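Signal transduction histidine-protein kinase/phosphatase mprB (PDB 6BLK) probably autophosphorylates on a histidine with ATP as sensor kinase of a mycobacterial two-component system, this chain being its ATP-binding catalytic domain. Local coordinates at residues I84-P89 / P145-H150; E30-V35 / G65-V70; A58-P63 / R110-S115. All coordinates share one frame; numbering follows the deposited sequence.

In the fold
Contacts 1 and 2 belong to one mixed sheet: strands 67-76 and 79-85 are neighbours in it, so the pairing of 84-89 with 145-150 continues across the sheet into that of 30-35 with 65-70. Their centres lie about 11 Å apart, and Thr85 N reaches Gly69 O at 2.8 Å. Contact 3 sits about 12 Å from contact 1 and about 17 Å from contact 2, centre to centre, where helix 44-60 ends beside the nucleotide. Contacts 1 and 3 touch ATP, the first at adenine, the second at adenine, ribose and phosphates; contact 2 stays behind, the Val68 side chain about 8 Å from ATP, and Val68 CG2 packs on Ser62 OG of contact 3 at 3.3 Å.

Contact 1: I84-P89 / P145-H150; sequences ITDQGP and PGTAIH. With ATP (adenosine-5'-triphosphate), chain E.
With its CG held between the backbone N and the carbonyl carbon (chi1 60°), Asp86 lays its carboxylate against the start of strand 147-154, while Thr147 keeps OG1 anti to its carbonyl carbon (chi1 -56°), on the adenine side. Asp86 OD1 accepts from Thr147 N at 3.0 Å and from Gly88 N at 2.8 Å, the two donors coming from opposite faces of the carboxylate plane; the second bond closes an Asx turn. A water joins OD1 to Thr147 OG1. Gripped this way, the carboxylate turns OD2 to the nucleotide, where ATP N6 donates to Asp86 OD2 over 2.9 Å in a nearly straight bond. Thr147 OG1 lies 3.4 Å from ATP N1. Behind the site, Ile84 and Ile149 form an antiparallel hydrogen-bonded pair, N to O 3.0 Å both ways, with Val54 of helix 44-60 touching both side chains. On the other face Thr85 CG2 meets Ala148 CB at 3.7 Å. Gly146, with no side chain in the way, brings its CA to 3.2 Å from Asp86 O in a CA-H...O contact. An aspartate reading the adenine amino group, followed by the Asp-x-Gly-x-Gly type of loop, is the hallmark of the GHKL ATPase (Bergerat) fold.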
loop_
_atom_site.group_PDB
_atom_site.type_symbol
_atom_site.label_atom_id
_atom_site.label_comp_id
_atom_site.label_asym_id
_atom_site.label_seq_id
_atom_site.Cartn_x
_atom_site.Cartn_y
_atom_site.Cartn_z
ATOM N N ILE A 84 -5.142 0.130 0.645
ATOM C CA ILE A 84 -4.674 0.937 1.772
ATOM C C ILE A 84 -5.124 2.383 1.550
ATOM O O ILE A 84 -4.882 2.981 0.489
ATOM C CB ILE A 84 -3.154 0.838 1.956
ATOM C CG1 ILE A 84 -2.765 -0.567 2.421
ATOM C CG2 ILE A 84 -2.657 1.894 2.942
ATOM C CD1 ILE A 84 -1.302 -0.914 2.268
ATOM N N THR A 85 -5.852 2.919 2.525
ATOM C CA THR A 85 -6.539 4.181 2.353
ATOM C C THR A 85 -6.186 5.117 3.491
ATOM O O THR A 85 -5.937 4.691 4.626
ATOM C CB THR A 85 -8.082 4.055 2.323
ATOM O OG1 THR A 85 -8.524 3.368 3.498
ATOM C CG2 THR A 85 -8.567 3.348 1.114
ATOM N N ASP A 86 -6.187 6.407 3.177
ATOM C CA ASP A 86 -5.992 7.430 4.209
ATOM C C ASP A 86 -7.000 8.553 4.020
ATOM O O ASP A 86 -7.835 8.546 3.113
ATOM C CB ASP A 86 -4.559 7.970 4.200
ATOM C CG ASP A 86 -4.197 8.588 2.881
ATOM O OD1 ASP A 86 -4.878 9.555 2.453
ATOM O OD2 ASP A 86 -3.258 8.063 2.238
ATOM N N GLN A 87 -6.916 9.544 4.928
ATOM C CA GLN A 87 -7.757 10.727 4.920
ATOM C C GLN A 87 -6.941 11.973 4.624
ATOM O O GLN A 87 -7.280 13.070 5.064
ATOM C CB GLN A 87 -8.472 10.860 6.258
ATOM C CG GLN A 87 -9.449 9.753 6.529
ATOM C CD GLN A 87 -10.198 9.966 7.831
ATOM O OE1 GLN A 87 -9.609 9.960 8.909
ATOM N NE2 GLN A 87 -11.497 10.163 7.731
ATOM N N GLY A 88 -5.853 11.800 3.896
ATOM C CA GLY A 88 -5.020 12.881 3.465
ATOM C C GLY A 88 -5.595 13.579 2.255
ATOM O O GLY A 88 -6.763 13.415 1.891
ATOM N N PRO A 89 -4.781 14.412 1.606
ATOM C CA PRO A 89 -5.316 15.237 0.521
ATOM C C PRO A 89 -5.715 14.475 -0.723
ATOM O O PRO A 89 -6.471 15.018 -1.548
ATOM C CB PRO A 89 -4.154 16.190 0.211
ATOM C CG PRO A 89 -2.956 15.409 0.614
ATOM C CD PRO A 89 -3.356 14.687 1.847
ATOM N N PRO A 145 -10.434 13.915 0.240
ATOM C CA PRO A 145 -10.874 12.599 -0.249
ATOM C C PRO A 145 -9.945 11.454 0.123
ATOM O O PRO A 145 -10.385 10.297 0.098
ATOM C CB PRO A 145 -10.938 12.811 -1.765
ATOM C CG PRO A 145 -9.912 13.872 -2.013
ATOM C CD PRO A 145 -10.067 14.811 -0.869
ATOM N N GLY A 146 -8.688 11.736 0.456
ATOM C CA GLY A 146 -7.719 10.717 0.814
ATOM C C GLY A 146 -7.255 9.972 -0.418
ATOM O O GLY A 146 -7.850 10.113 -1.487
ATOM N N THR A 147 -6.162 9.226 -0.268
ATOM C CA THR A 147 -5.618 8.350 -1.306
ATOM C C THR A 147 -5.952 6.901 -1.015
ATOM O O THR A 147 -5.915 6.446 0.131
ATOM C CB THR A 147 -4.097 8.492 -1.403
ATOM O OG1 THR A 147 -3.760 9.853 -1.641
ATOM C CG2 THR A 147 -3.517 7.680 -2.569
ATOM N N ALA A 148 -6.224 6.155 -2.081
ATOM C CA ALA A 148 -6.383 4.716 -2.027
ATOM C C ALA A 148 -5.357 4.123 -2.971
ATOM O O ALA A 148 -5.313 4.490 -4.148
ATOM C CB ALA A 148 -7.803 4.328 -2.417
ATOM N N ILE A 149 -4.486 3.267 -2.443
ATOM C CA ILE A 149 -3.599 2.459 -3.267
ATOM C C ILE A 149 -4.185 1.064 -3.315
ATOM O O ILE A 149 -4.384 0.440 -2.265
ATOM C CB ILE A 149 -2.183 2.420 -2.705
ATOM C CG1 ILE A 149 -1.603 3.842 -2.600
ATOM C CG2 ILE A 149 -1.323 1.527 -3.562
ATOM C CD1 ILE A 149 -1.288 4.506 -3.918
ATOM N N HIS A 150 -4.432 0.562 -4.533
ATOM C CA HIS A 150 -5.056 -0.730 -4.751
ATOM C C HIS A 150 -4.011 -1.666 -5.355
ATOM O O HIS A 150 -3.463 -1.368 -6.425
ATOM C CB HIS A 150 -6.226 -0.596 -5.737
ATOM C CG HIS A 150 -7.377 0.241 -5.286
ATOM N ND1 HIS A 150 -8.613 -0.304 -5.023
ATOM C CD2 HIS A 150 -7.516 1.581 -5.117
ATOM C CE1 HIS A 150 -9.456 0.653 -4.684
ATOM N NE2 HIS A 150 -8.814 1.805 -4.725
HETATM P PG ATP E . 10.274 7.791 -0.024
HETATM O O1G ATP E . 9.015 6.946 -0.086
HETATM O O2G ATP E . 11.370 7.511 -1.062
HETATM O O3G ATP E . 10.822 7.991 1.379
HETATM P PB ATP E . 8.261 9.768 -0.808
HETATM O O1B ATP E . 8.334 11.258 -1.085
HETATM O O2B ATP E . 7.440 9.229 0.313
HETATM O O3B ATP E . 9.781 9.279 -0.465
HETATM P PA ATP E . 6.821 7.949 -2.606
HETATM O O1A ATP E . 7.316 7.254 -3.871
HETATM O O2A ATP E . 6.452 7.087 -1.424
HETATM O O3A ATP E . 7.982 9.039 -2.243
HETATM O "O5'" ATP E . 5.654 8.909 -3.028
HETATM C "C5'" ATP E . 5.823 9.823 -4.097
HETATM C "C4'" ATP E . 5.024 11.084 -3.788
HETATM O "O4'" ATP E . 3.642 10.752 -3.965
HETATM C "C3'" ATP E . 5.138 11.675 -2.378
HETATM O "O3'" ATP E . 6.260 12.574 -2.247
HETATM C "C2'" ATP E . 3.809 12.398 -2.267
HETATM O "O2'" ATP E . 3.828 13.659 -2.960
HETATM C "C1'" ATP E . 2.868 11.494 -3.031
HETATM N N9 ATP E . 2.171 10.511 -2.182
HETATM C C8 ATP E . 2.414 9.161 -2.068
HETATM N N7 ATP E . 1.514 8.592 -1.215
HETATM C C5 ATP E . 0.699 9.586 -0.797
HETATM C C6 ATP E . -0.456 9.624 0.072
HETATM N N6 ATP E . -0.851 8.498 0.681
HETATM N N1 ATP E . -1.050 10.802 0.255
HETATM C C2 ATP E . -0.624 11.926 -0.350
HETATM N N3 ATP E . 0.424 11.960 -1.185
HETATM C C4 ATP E . 1.106 10.820 -1.441
HETATM O O HOH W 1 -3.722 11.270 0.762
HETATM O O HOH W 2 -10.749 9.329 2.958
#

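Contact 2: E30-V35 / G65-V70; sequences EFEVTV and GGRVGV
Two parallel strands, 30-35 and 67-70, pair here as the two strands of a beta-alpha-beta unit whose connecting helix is 44-60. Glu30 stands beside Arg67, Phe31 beside Val68, Glu32 beside Gly69 and Val33 beside Val70, with the short strand axes 4.6 Å apart and inclined by 18°. The ladder starts just before strand 67-70, where Glu30 N donates to Gly66 O, and runs on through Val68 N to Glu30 O, Glu32 N to Val68 O at 2.8 Å and Val70 N to Glu32 O, until Thr34 N meets Val70 O.

On the face of Glu30, Glu32 and Arg67 the contact is charged. The extended Glu32 chain reaches across to Arg67, whose bend at chi3 (-63°) presents NH1 to the carboxylate. Arg67 NH1 then donates to Glu32 OE1 at 2.8 Å, on the syn side of the carboxylate and at the guanidinium edge; its bond to Glu32 OE2, at 3.3 Å, is weak. The two flat groups stand 60° apart, so the salt bridge rests on one nitrogen rather than on a paired, coplanar grip. Glu30 adds its aliphatic part, CB lying 3.9 Å from Arg67 CG.

Phe31, Val33, Val68 and Val70 take the other face. The Phe31 and Val68 side chains run side by side, Phe31 CD1 at 3.7 Å from Val68 CB, and Val70 CG2 lies farther off at the ring edge. Helix 11-25 packs on Phe31 and Val33 through Leu19, helix 44-60 on Val68 through Ala58 and on Val70 through Leu55, while strand 79-85 flanks Gly69 through Thr85.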
loop_
_atom_site.group_PDB
_atom_site.type_symbol
_atom_site.label_atom_id
_atom_site.label_comp_id
_atom_site.label_asym_id
_atom_site.label_seq_id
_atom_site.Cartn_x
_atom_site.Cartn_y
_atom_site.Cartn_z
ATOM N N GLU A 30 -5.767 5.724 13.616
ATOM C CA GLU A 30 -6.641 4.586 13.863
ATOM C C GLU A 30 -6.518 3.688 12.643
ATOM O O GLU A 30 -7.140 3.948 11.613
ATOM C CB GLU A 30 -8.076 5.039 14.099
ATOM C CG GLU A 30 -9.088 3.895 14.091
ATOM C CD GLU A 30 -8.723 2.753 15.039
ATOM O OE1 GLU A 30 -8.172 3.031 16.130
ATOM O OE2 GLU A 30 -8.992 1.576 14.690
ATOM N N PHE A 31 -5.685 2.654 12.744
ATOM C CA PHE A 31 -5.554 1.678 11.660
ATOM C C PHE A 31 -6.735 0.718 11.705
ATOM O O PHE A 31 -6.958 0.044 12.715
ATOM C CB PHE A 31 -4.240 0.911 11.764
ATOM C CG PHE A 31 -3.030 1.724 11.401
ATOM C CD1 PHE A 31 -2.668 1.903 10.077
ATOM C CD2 PHE A 31 -2.241 2.295 12.389
ATOM C CE1 PHE A 31 -1.549 2.636 9.742
ATOM C CE2 PHE A 31 -1.120 3.031 12.058
ATOM C CZ PHE A 31 -0.774 3.201 10.729
ATOM N N GLU A 32 -7.508 0.676 10.625
ATOM C CA GLU A 32 -8.683 -0.170 10.530
ATOM C C GLU A 32 -8.333 -1.318 9.602
ATOM O O GLU A 32 -8.259 -1.131 8.381
ATOM C CB GLU A 32 -9.881 0.620 10.009
ATOM C CG GLU A 32 -10.266 1.781 10.924
ATOM C CD GLU A 32 -11.378 2.643 10.363
ATOM O OE1 GLU A 32 -11.381 2.902 9.140
ATOM O OE2 GLU A 32 -12.250 3.070 11.156
ATOM N N VAL A 33 -8.117 -2.500 10.174
ATOM C CA VAL A 33 -7.490 -3.608 9.468
ATOM C C VAL A 33 -8.524 -4.697 9.263
ATOM O O VAL A 33 -9.189 -5.125 10.212
ATOM C CB VAL A 33 -6.252 -4.132 10.218
ATOM C CG1 VAL A 33 -5.529 -5.185 9.417
ATOM C CG2 VAL A 33 -5.328 -3.012 10.511
ATOM N N THR A 34 -8.708 -5.091 8.007
ATOM C CA THR A 34 -9.612 -6.181 7.645
ATOM C C THR A 34 -8.888 -7.030 6.597
ATOM O O THR A 34 -8.862 -6.661 5.423
ATOM C CB THR A 34 -10.931 -5.660 7.094
ATOM O OG1 THR A 34 -11.452 -4.647 7.971
ATOM C CG2 THR A 34 -11.936 -6.779 6.972
ATOM N N VAL A 35 -8.319 -8.162 7.008
ATOM C CA VAL A 35 -7.435 -8.945 6.134
ATOM C C VAL A 35 -7.966 -10.369 6.050
ATOM O O VAL A 35 -7.951 -11.113 7.041
ATOM C CB VAL A 35 -5.981 -8.908 6.632
ATOM C CG1 VAL A 35 -5.062 -9.765 5.832
ATOM C CG2 VAL A 35 -5.478 -7.479 6.561
ATOM N N GLY A 65 -4.919 12.094 14.169
ATOM C CA GLY A 65 -6.065 11.256 14.445
ATOM C C GLY A 65 -6.712 10.629 13.231
ATOM O O GLY A 65 -7.785 10.031 13.362
ATOM N N GLY A 66 -6.080 10.722 12.067
ATOM C CA GLY A 66 -6.648 10.138 10.864
ATOM C C GLY A 66 -6.793 8.635 10.959
ATOM O O GLY A 66 -6.146 7.947 11.744
ATOM N N ARG A 67 -7.678 8.134 10.119
ATOM C CA ARG A 67 -7.935 6.717 9.995
ATOM C C ARG A 67 -7.223 6.227 8.743
ATOM O O ARG A 67 -7.278 6.877 7.697
ATOM C CB ARG A 67 -9.433 6.435 9.898
ATOM C CG ARG A 67 -10.184 6.656 11.210
ATOM C CD ARG A 67 -11.646 6.218 11.129
ATOM N NE ARG A 67 -12.420 6.997 10.160
ATOM C CZ ARG A 67 -13.011 6.507 9.069
ATOM N NH1 ARG A 67 -12.947 5.216 8.770
ATOM N NH2 ARG A 67 -13.687 7.323 8.270
ATOM N N VAL A 68 -6.550 5.091 8.868
ATOM C CA VAL A 68 -5.938 4.427 7.725
ATOM C C VAL A 68 -6.582 3.056 7.599
ATOM O O VAL A 68 -6.601 2.280 8.558
ATOM C CB VAL A 68 -4.409 4.336 7.889
ATOM C CG1 VAL A 68 -3.795 3.369 6.836
ATOM C CG2 VAL A 68 -3.759 5.731 7.814
ATOM N N GLY A 69 -7.150 2.773 6.427
ATOM C CA GLY A 69 -7.815 1.515 6.183
ATOM C C GLY A 69 -6.847 0.576 5.473
ATOM O O GLY A 69 -6.126 0.988 4.585
ATOM N N VAL A 70 -6.838 -0.671 5.927
ATOM C CA VAL A 70 -5.960 -1.701 5.393
ATOM C C VAL A 70 -6.855 -2.906 5.158
ATOM O O VAL A 70 -7.219 -3.615 6.103
ATOM C CB VAL A 70 -4.810 -2.061 6.337
ATOM C CG1 VAL A 70 -3.917 -3.077 5.699
ATOM C CG2 VAL A 70 -4.042 -0.808 6.786
#

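Contact 3: A58-P63 / R110-S115; sequences AAKWSP and RSMPGS. With ATP (adenosine-5'-triphosphate), chain E.
Met112 and Lys60 slide past each other in opposite directions, and Trp61 lies beside them with one ring face turned to both. Met112 SD stands 4.0 Å from the centroid of the Trp61 five-membered ring, 22° off the ring normal, a Met-aromatic contact over the face. The same sulfur is 3.8 Å from Lys60 CB, which lies over the six-membered ring on that face, toward its rim; the bend at chi3 (74°) turns Met112 CE back toward Lys60. At the indole edge, Trp61 NE1 donates to Arg110 O over 2.9 Å; the oxygen lies in the ring plane and is met on a lone pair, and this in-plane bond helps set the rotation of the indole.

The segments form one wall of the nucleotide pocket of this histidine-kinase ATPase domain: 58-63 closes the helix that bears Asn57, which binds ATP and magnesium, and 110-115 belongs to the ATP lid of this family. The Trp61 face opposite Met112 rests on the nucleotide, Trp61 CH2 approaching ATP C3' to 3.4 Å. Lys60, bent at chi3 (68°), carries NZ to the phosphates and donates to ATP O2B at 2.8 Å. Its bond to Pro113 O is weak, yet two waters accept from NZ; one donates to Met112 O and ATP O1B, the other to Pro113 O and ATP O3G. Arg105 donates to Met112 O and Gly114 O of the lid backbone.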
loop_
_atom_site.group_PDB
_atom_site.type_symbol
_atom_site.label_atom_id
_atom_site.label_comp_id
_atom_site.label_asym_id
_atom_site.label_seq_id
_atom_site.Cartn_x
_atom_site.Cartn_y
_atom_site.Cartn_z
ATOM N N ALA A 58 0.782 6.445 3.731
ATOM C CA ALA A 58 -0.536 6.687 4.281
ATOM C C ALA A 58 -0.404 7.408 5.608
ATOM O O ALA A 58 -1.168 8.335 5.898
ATOM C CB ALA A 58 -1.296 5.362 4.442
ATOM N N ALA A 59 0.572 7.003 6.417
ATOM C CA ALA A 59 0.779 7.648 7.713
ATOM C C ALA A 59 1.317 9.063 7.544
ATOM O O ALA A 59 0.857 9.992 8.219
ATOM C CB ALA A 59 1.726 6.824 8.587
ATOM N N LYS A 60 2.269 9.252 6.635
ATOM C CA LYS A 60 2.946 10.547 6.526
ATOM C C LYS A 60 1.944 11.651 6.277
ATOM O O LYS A 60 2.008 12.732 6.902
ATOM C CB LYS A 60 3.996 10.532 5.401
ATOM C CG LYS A 60 5.302 9.886 5.800
ATOM C CD LYS A 60 6.196 9.635 4.577
ATOM C CE LYS A 60 6.692 10.912 3.961
ATOM N NZ LYS A 60 7.579 10.710 2.742
ATOM N N TRP A 61 1.011 11.401 5.364
ATOM C CA TRP A 61 0.058 12.403 4.925
ATOM C C TRP A 61 -1.316 12.243 5.584
ATOM O O TRP A 61 -2.275 12.880 5.148
ATOM C CB TRP A 61 -0.019 12.403 3.398
ATOM C CG TRP A 61 1.232 13.029 2.806
ATOM C CD1 TRP A 61 1.532 14.358 2.761
ATOM C CD2 TRP A 61 2.352 12.349 2.204
ATOM N NE1 TRP A 61 2.767 14.551 2.177
ATOM C CE2 TRP A 61 3.284 13.333 1.814
ATOM C CE3 TRP A 61 2.645 11.003 1.951
ATOM C CZ2 TRP A 61 4.494 13.016 1.210
ATOM C CZ3 TRP A 61 3.847 10.690 1.342
ATOM C CH2 TRP A 61 4.755 11.690 0.976
ATOM N N SER A 62 -1.413 11.446 6.609
ATOM C CA SER A 62 -2.623 11.360 7.435
ATOM C C SER A 62 -2.729 12.584 8.328
ATOM O O SER A 62 -1.743 12.947 8.975
ATOM C CB SER A 62 -2.590 10.157 8.342
ATOM O OG SER A 62 -2.987 8.962 7.686
ATOM N N PRO A 63 -3.921 13.153 8.461
ATOM C CA PRO A 63 -4.114 14.190 9.473
ATOM C C PRO A 63 -3.973 13.624 10.872
ATOM O O PRO A 63 -4.027 12.412 11.097
ATOM C CB PRO A 63 -5.535 14.698 9.188
ATOM C CG PRO A 63 -6.247 13.557 8.607
ATOM C CD PRO A 63 -5.191 12.817 7.787
ATOM N N ARG A 110 1.782 17.973 1.332
ATOM C CA ARG A 110 2.789 18.855 1.910
ATOM C C ARG A 110 4.176 18.229 1.782
ATOM O O ARG A 110 4.337 17.003 1.810
ATOM C CB ARG A 110 2.447 19.180 3.366
ATOM C CG ARG A 110 2.741 18.119 4.394
ATOM C CD ARG A 110 2.514 18.706 5.794
ATOM N NE ARG A 110 2.823 17.754 6.857
ATOM C CZ ARG A 110 4.010 17.633 7.450
ATOM N NH1 ARG A 110 5.034 18.404 7.088
ATOM N NH2 ARG A 110 4.171 16.731 8.417
ATOM N N SER A 111 5.176 19.079 1.577
ATOM C CA SER A 111 6.528 18.595 1.338
ATOM C C SER A 111 7.114 18.005 2.608
ATOM O O SER A 111 7.114 18.646 3.667
ATOM C CB SER A 111 7.424 19.732 0.823
ATOM O OG SER A 111 8.735 19.264 0.504
ATOM N N MET A 112 7.634 16.788 2.485
ATOM C CA MET A 112 8.192 16.026 3.580
ATOM C C MET A 112 9.476 15.356 3.144
ATOM O O MET A 112 9.666 15.081 1.953
ATOM C CB MET A 112 7.217 14.965 4.098
ATOM C CG MET A 112 5.922 15.549 4.650
ATOM S SD MET A 112 4.818 14.270 5.241
ATOM C CE MET A 112 5.644 13.784 6.769
ATOM N N PRO A 113 10.388 15.099 4.071
ATOM C CA PRO A 113 11.629 14.411 3.708
ATOM C C PRO A 113 11.318 13.080 3.050
ATOM O O PRO A 113 10.395 12.376 3.450
ATOM C CB PRO A 113 12.343 14.222 5.051
ATOM C CG PRO A 113 11.833 15.350 5.895
ATOM C CD PRO A 113 10.407 15.572 5.469
ATOM N N GLY A 114 12.127 12.740 2.062
ATOM C CA GLY A 114 11.930 11.545 1.269
ATOM C C GLY A 114 12.229 11.900 -0.162
ATOM O O GLY A 114 11.812 12.960 -0.627
ATOM N N SER A 115 12.916 11.030 -0.902
ATOM C CA SER A 115 13.353 11.422 -2.233
ATOM C C SER A 115 12.553 10.774 -3.353
ATOM O O SER A 115 12.945 10.879 -4.517
ATOM C CB SER A 115 14.843 11.138 -2.396
ATOM O OG SER A 115 15.572 12.172 -1.762
HETATM P PG ATP E . 10.274 7.791 -0.024
HETATM O O1G ATP E . 9.015 6.946 -0.086
HETATM O O2G ATP E . 11.370 7.511 -1.062
HETATM O O3G ATP E . 10.822 7.991 1.379
HETATM P PB ATP E . 8.261 9.768 -0.808
HETATM O O1B ATP E . 8.334 11.258 -1.085
HETATM O O2B ATP E . 7.440 9.229 0.313
HETATM O O3B ATP E . 9.781 9.279 -0.465
HETATM P PA ATP E . 6.821 7.949 -2.606
HETATM O O1A ATP E . 7.316 7.254 -3.871
HETATM O O2A ATP E . 6.452 7.087 -1.424
HETATM O O3A ATP E . 7.982 9.039 -2.243
HETATM O "O5'" ATP E . 5.654 8.909 -3.028
HETATM C "C5'" ATP E . 5.823 9.823 -4.097
HETATM C "C4'" ATP E . 5.024 11.084 -3.788
HETATM O "O4'" ATP E . 3.642 10.752 -3.965
HETATM C "C3'" ATP E . 5.138 11.675 -2.378
HETATM O "O3'" ATP E . 6.260 12.574 -2.247
HETATM C "C2'" ATP E . 3.809 12.398 -2.267
HETATM O "O2'" ATP E . 3.828 13.659 -2.960
HETATM C "C1'" ATP E . 2.868 11.494 -3.031
HETATM N N9 ATP E . 2.171 10.511 -2.182
HETATM C C8 ATP E . 2.414 9.161 -2.068
HETATM N N7 ATP E . 1.514 8.592 -1.215
HETATM C C5 ATP E . 0.699 9.586 -0.797
HETATM C C6 ATP E . -0.456 9.624 0.072
HETATM N N6 ATP E . -0.851 8.498 0.681
HETATM N N1 ATP E . -1.050 10.802 0.255
HETATM C C2 ATP E . -0.624 11.926 -0.350
HETATM N N3 ATP E . 0.424 11.960 -1.185
HETATM C C4 ATP E . 1.106 10.820 -1.441
HETATM O O HOH W 3 8.010 12.962 0.894
HETATM O O HOH W 4 9.986 9.608 3.412
#